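Local coordinates for putative secreted endoglycosylceramidase (PDB 6JYZ), which probably hydrolyses the O-glycosidic bond between galactose and ceramide in galactosylceramides, as a glycoside hydrolase of family 5, at residues Ala266-Asp274 against Ile298-Ser306. Numbering follows the deposited sequence.
Sequences ALWSAFGFD and INVSSEFPS. With IPA (isopropyl alcohol), chain D.
The carbonyl oxygen of Ala-270 is gripped twice, by a backbone N-H and by a water. Val-300 N donates to Ala-270 O at 2.9 Å, in the plane of the carbonyl and nearly straight (160° at the hydrogen). The water donates to the same oxygen at 3.0 Å and accepts from Ser-301 N, so two successive amides of the loop hold the C-terminal end of the one-turn helix 268-271, one directly and one at second hand. This is a worked example of how a helix end, whose last carbonyls lack helical N-H partners, can be tied down by a neighbouring loop.

The side chain of Asn-299 lies across the same turn, its CB 3.2 Å from Ala-270 O and its planar amide group set among the backbone atoms of Ser-269 to Gly-272. With CG beside its own backbone N (chi1 -82°), the amide is swung in against the helix end. Were this residue an alanine, the turn would probably lose the planar group set among its backbone atoms and a gap would open beside Ala-270. Gly-272 leaves the helix with positive phi, and a side chain on it would run into CG of Pro-305, which follows a cis peptide bond. The proline's CD rests 3.2 Å from Phe-271 O. At the outer margin, CG2 of Val-300 sits beside the Phe-271 ring, 3.9 Å from CE1.

Within the loop, Ser-301 OG accepts from the amides of Glu-303 (ST turn) and Phe-304 (ST motif), shaping its path toward helix 307-321. Ser-269 OG is hydrogen-bonded to OE2 of Glu-222, so its hydroxyl is engaged away from the loop. The contact thus joins segments following neighbouring parallel strands, 259-262 and 287-289, of the family's (beta/alpha)8 barrel through one direct and one water-mediated bond to Ala-270 O, with Asn-299, Val-300 and Pro-305 packed around them.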
ATOM      1  N   ALA A 266     -13.462   0.992   0.234  1.00  8.88           N
ATOM      2  CA  ALA A 266     -12.945   2.262   0.731  1.00  9.59           C
ATOM      3  C   ALA A 266     -13.602   2.690   2.042  1.00  9.49           C
ATOM      4  O   ALA A 266     -13.016   3.519   2.735  1.00 10.14           O
ATOM      5  CB  ALA A 266     -13.216   3.326  -0.333  1.00 10.57           C
ATOM      6  N   LEU A 267     -14.815   2.214   2.341  1.00  8.92           N
ATOM      7  CA  LEU A 267     -15.420   2.601   3.610  1.00  9.41           C
ATOM      8  C   LEU A 267     -14.551   2.239   4.788  1.00  9.25           C
ATOM      9  O   LEU A 267     -14.594   2.939   5.822  1.00  9.74           O
ATOM     10  CB  LEU A 267     -16.806   1.955   3.769  1.00 10.59           C
ATOM     11  CG  LEU A 267     -17.794   2.421   2.706  1.00 11.60           C
ATOM     12  CD1 LEU A 267     -19.090   1.600   2.840  1.00 14.90           C
ATOM     13  CD2 LEU A 267     -18.114   3.898   2.762  1.00 15.00           C
ATOM     14  N   TRP A 268     -13.761   1.173   4.748  1.00  8.56           N
ATOM     15  CA  TRP A 268     -12.895   0.849   5.901  1.00  8.84           C
ATOM     16  C   TRP A 268     -11.974   2.000   6.194  1.00  9.24           C
ATOM     17  O   TRP A 268     -11.667   2.273   7.378  1.00  9.60           O
ATOM     18  CB  TRP A 268     -12.084  -0.422   5.582  1.00  9.09           C
ATOM     19  CG  TRP A 268     -11.423  -1.009   6.810  1.00  8.80           C
ATOM     20  CD1 TRP A 268     -10.410  -0.455   7.568  1.00  9.27           C
ATOM     21  CD2 TRP A 268     -11.759  -2.253   7.425  1.00  8.89           C
ATOM     22  NE1 TRP A 268     -10.114  -1.299   8.629  1.00  9.61           N
ATOM     23  CE2 TRP A 268     -10.927  -2.389   8.570  1.00  8.93           C
ATOM     24  CE3 TRP A 268     -12.640  -3.282   7.122  1.00  9.27           C
ATOM     25  CZ2 TRP A 268     -10.987  -3.523   9.392  1.00  9.44           C
ATOM     26  CZ3 TRP A 268     -12.709  -4.404   7.942  1.00  9.80           C
ATOM     27  CH2 TRP A 268     -11.895  -4.506   9.079  1.00  9.53           C
ATOM     28  N   SER A 269     -11.507   2.714   5.177  1.00  8.72           N
ATOM     29  CA  SER A 269     -10.600   3.837   5.380  1.00  9.71           C
ATOM     30  C   SER A 269     -11.235   5.034   6.038  1.00 11.03           C
ATOM     31  O   SER A 269     -10.464   5.973   6.390  1.00 12.58           O
ATOM     32  CB  SER A 269     -10.000   4.285   4.055  1.00 10.01           C
ATOM     33  OG  SER A 269      -9.277   3.204   3.515  1.00 10.97           O
ATOM     34  N   ALA A 270     -12.566   5.080   6.147  1.00 10.50           N
ATOM     35  CA  ALA A 270     -13.251   6.179   6.848  1.00 10.92           C
ATOM     36  C   ALA A 270     -13.879   5.739   8.157  1.00  9.77           C
ATOM     37  O   ALA A 270     -14.207   6.614   8.984  1.00 10.67           O
ATOM     38  CB  ALA A 270     -14.333   6.704   5.917  1.00 13.81           C
ATOM     39  N   PHE A 271     -14.058   4.455   8.411  1.00  9.83           N
ATOM     40  CA  PHE A 271     -14.771   4.002   9.594  1.00 10.07           C
ATOM     41  C   PHE A 271     -13.958   3.045  10.443  1.00 10.74           C
ATOM     42  O   PHE A 271     -14.344   2.823  11.618  1.00 10.91           O
ATOM     43  CB  PHE A 271     -16.069   3.265   9.205  1.00 11.56           C
ATOM     44  CG  PHE A 271     -17.073   4.209   8.583  1.00 11.97           C
ATOM     45  CD1 PHE A 271     -17.819   5.055   9.437  1.00 14.58           C
ATOM     46  CD2 PHE A 271     -17.119   4.460   7.225  1.00 15.25           C
ATOM     47  CE1 PHE A 271     -18.714   5.968   8.874  1.00 15.62           C
ATOM     48  CE2 PHE A 271     -17.975   5.422   6.679  1.00 16.74           C
ATOM     49  CZ  PHE A 271     -18.770   6.145   7.545  1.00 16.01           C
ATOM     50  N   GLY A 272     -12.899   2.406   9.925  1.00 10.21           N
ATOM     51  CA  GLY A 272     -12.122   1.482  10.717  1.00 10.78           C
ATOM     52  C   GLY A 272     -12.685   0.077  10.714  1.00  9.80           C
ATOM     53  O   GLY A 272     -12.190  -0.804  11.428  1.00 10.40           O
ATOM     54  N   PHE A 273     -13.766  -0.142   9.963  1.00  9.53           N
ATOM     55  CA  PHE A 273     -14.385  -1.446   9.792  1.00  9.43           C
ATOM     56  C   PHE A 273     -15.319  -1.321   8.575  1.00  9.13           C
ATOM     57  O   PHE A 273     -15.607  -0.224   8.135  1.00 10.49           O
ATOM     58  CB  PHE A 273     -15.139  -1.928  11.065  1.00 10.67           C
ATOM     59  CG  PHE A 273     -16.329  -1.060  11.408  1.00 12.36           C
ATOM     60  CD1 PHE A 273     -16.151   0.109  12.122  1.00 14.22           C
ATOM     61  CD2 PHE A 273     -17.616  -1.448  11.057  1.00 14.62           C
ATOM     62  CE1 PHE A 273     -17.251   0.898  12.497  1.00 19.13           C
ATOM     63  CE2 PHE A 273     -18.717  -0.681  11.457  1.00 19.34           C
ATOM     64  CZ  PHE A 273     -18.512   0.502  12.109  1.00 19.55           C
ATOM     65  N   ASP A 274     -15.841  -2.475   8.138  1.00  9.97           N
ATOM     66  CA  ASP A 274     -16.717  -2.527   6.961  1.00  9.94           C
ATOM     67  C   ASP A 274     -17.239  -3.944   6.882  1.00 10.27           C
ATOM     68  O   ASP A 274     -16.778  -4.842   7.599  1.00 12.00           O
ATOM     69  CB  ASP A 274     -15.885  -2.222   5.710  1.00 11.52           C
ATOM     70  CG  ASP A 274     -16.644  -1.889   4.496  1.00 14.09           C
ATOM     71  OD1 ASP A 274     -17.879  -1.871   4.463  1.00 14.38           O
ATOM     72  OD2 ASP A 274     -15.869  -1.556   3.525  1.00 15.63           O
ATOM     73  N   ILE A 298      -7.908   9.822   9.972  1.00 11.19           N
ATOM     74  CA  ILE A 298      -8.813  10.439   9.015  1.00 11.09           C
ATOM     75  C   ILE A 298     -10.175   9.750   9.011  1.00 11.91           C
ATOM     76  O   ILE A 298     -10.950   9.958   8.057  1.00 14.20           O
ATOM     77  CB  ILE A 298      -8.194  10.549   7.602  1.00 12.00           C
ATOM     78  CG1 ILE A 298      -7.829   9.159   7.059  1.00 12.80           C
ATOM     79  CG2 ILE A 298      -7.001  11.519   7.594  1.00 14.12           C
ATOM     80  CD1 ILE A 298      -7.491   9.195   5.561  1.00 14.40           C
ATOM     81  N   ASN A 299     -10.540   9.033  10.058  1.00 11.23           N
ATOM     82  CA  ASN A 299     -11.891   8.470  10.116  1.00 11.96           C
ATOM     83  C   ASN A 299     -12.911   9.567  10.399  1.00 11.99           C
ATOM     84  O   ASN A 299     -12.582  10.647  10.893  1.00 12.79           O
ATOM     85  CB  ASN A 299     -11.968   7.358  11.160  1.00 11.65           C
ATOM     86  CG  ASN A 299     -11.468   6.027  10.666  1.00 12.12           C
ATOM     87  OD1 ASN A 299     -11.025   5.886   9.525  1.00 13.39           O
ATOM     88  ND2 ASN A 299     -11.523   5.074  11.574  1.00 11.97           N
ATOM     89  N   VAL A 300     -14.189   9.239  10.214  1.00 11.30           N
ATOM     90  CA  VAL A 300     -15.275  10.166  10.546  1.00 11.78           C
ATOM     91  C   VAL A 300     -15.202  10.508  12.035  1.00 12.48           C
ATOM     92  O   VAL A 300     -15.371  11.708  12.379  1.00 13.64           O
ATOM     93  CB  VAL A 300     -16.633   9.537  10.175  1.00 12.17           C
ATOM     94  CG1 VAL A 300     -17.798  10.489  10.588  1.00 13.54           C
ATOM     95  CG2 VAL A 300     -16.683   9.308   8.667  1.00 13.77           C
ATOM     96  N   SER A 301     -15.051   9.541  12.912  1.00 12.88           N
ATOM     97  CA  SER A 301     -14.844   9.915  14.302  1.00 14.54           C
ATOM     98  C   SER A 301     -13.370   9.974  14.648  1.00 16.43           C
ATOM     99  O   SER A 301     -12.640   9.034  14.280  1.00 14.45           O
ATOM    100  CB  SER A 301     -15.462   8.904  15.150  1.00 16.97           C
ATOM    101  OG  SER A 301     -15.037   9.134  16.547  1.00 19.08           O
ATOM    102  N   SER A 302     -12.953  11.004  15.394  1.00 16.93           N
ATOM    103  CA  SER A 302     -11.577  11.118  15.873  1.00 20.18           C
ATOM    104  C   SER A 302     -11.317  10.163  17.044  1.00 20.28           C
ATOM    105  O   SER A 302     -10.150   9.960  17.441  1.00 23.75           O
ATOM    106  CB  SER A 302     -11.230  12.581  16.298  1.00 21.73           C
ATOM    107  OG  SER A 302     -12.065  12.885  17.420  1.00 25.40           O
ATOM    108  N   GLU A 303     -12.301   9.582  17.629  1.00 17.60           N
ATOM    109  CA  GLU A 303     -12.055   8.781  18.818  1.00 21.15           C
ATOM    110  C   GLU A 303     -12.331   7.293  18.604  1.00 22.76           C
ATOM    111  O   GLU A 303     -11.704   6.447  19.281  1.00 21.80           O
ATOM    112  CB  GLU A 303     -12.845   9.353  19.998  1.00 34.05           C
ATOM    113  CG  GLU A 303     -14.255   9.782  19.697  1.00 45.16           C
ATOM    114  CD  GLU A 303     -14.698  10.959  20.560  1.00 52.74           C
ATOM    115  OE1 GLU A 303     -14.302  10.997  21.740  1.00 50.12           O
ATOM    116  OE2 GLU A 303     -15.410  11.855  20.047  1.00 41.64           O
ATOM    117  N   PHE A 304     -13.288   6.909  17.740  1.00 18.01           N
ATOM    118  CA  PHE A 304     -13.737   5.555  17.694  1.00 15.37           C
ATOM    119  C   PHE A 304     -13.744   5.018  16.277  1.00 17.10           C
ATOM    120  O   PHE A 304     -14.368   5.665  15.414  1.00 19.22           O
ATOM    121  CB  PHE A 304     -15.173   5.433  18.222  1.00 20.64           C
ATOM    122  CG  PHE A 304     -15.287   5.967  19.637  1.00 24.82           C
ATOM    123  CD1 PHE A 304     -14.563   5.374  20.688  1.00 25.47           C
ATOM    124  CD2 PHE A 304     -16.104   7.062  19.902  1.00 25.53           C
ATOM    125  CE1 PHE A 304     -14.700   5.855  21.997  1.00 28.50           C
ATOM    126  CE2 PHE A 304     -16.270   7.502  21.221  1.00 28.52           C
ATOM    127  CZ  PHE A 304     -15.541   6.924  22.251  1.00 31.69           C
ATOM    128  N   PRO A 305     -13.155   3.856  15.966  1.00 13.94           N
ATOM    129  CA  PRO A 305     -12.309   3.060  16.857  1.00 13.67           C
ATOM    130  C   PRO A 305     -11.039   3.803  17.196  1.00 10.93           C
ATOM    131  O   PRO A 305     -10.562   4.667  16.481  1.00 12.07           O
ATOM    132  CB  PRO A 305     -11.886   1.811  16.025  1.00 16.18           C
ATOM    133  CG  PRO A 305     -12.850   1.803  14.824  1.00 15.54           C
ATOM    134  CD  PRO A 305     -13.267   3.218  14.624  1.00 15.51           C
ATOM    135  N   SER A 306     -10.455   3.407  18.355  1.00 12.51           N
ATOM    136  CA  SER A 306      -9.114   3.898  18.653  1.00 11.21           C
ATOM    137  C   SER A 306      -8.090   3.216  17.716  1.00 10.87           C
ATOM    138  O   SER A 306      -8.434   2.238  17.045  1.00 11.03           O
ATOM    139  CB  SER A 306      -8.715   3.545  20.082  1.00 13.21           C
ATOM    140  OG  SER A 306      -8.646   2.139  20.229  1.00 14.45           O
TER
HETATM  141  C1  IPA D 503     -17.400  -7.017  10.454  1.00 29.51           C
HETATM  142  C2  IPA D 503     -16.359  -6.115  10.978  1.00 31.73           C
HETATM  143  C3  IPA D 503     -15.900  -6.575  12.328  1.00 27.30           C
HETATM  144  O2  IPA D 503     -15.205  -6.322  10.175  1.00 29.82           O
HETATM  145  O   HOH W   1     -15.574   6.766  11.625  1.00 21.58           O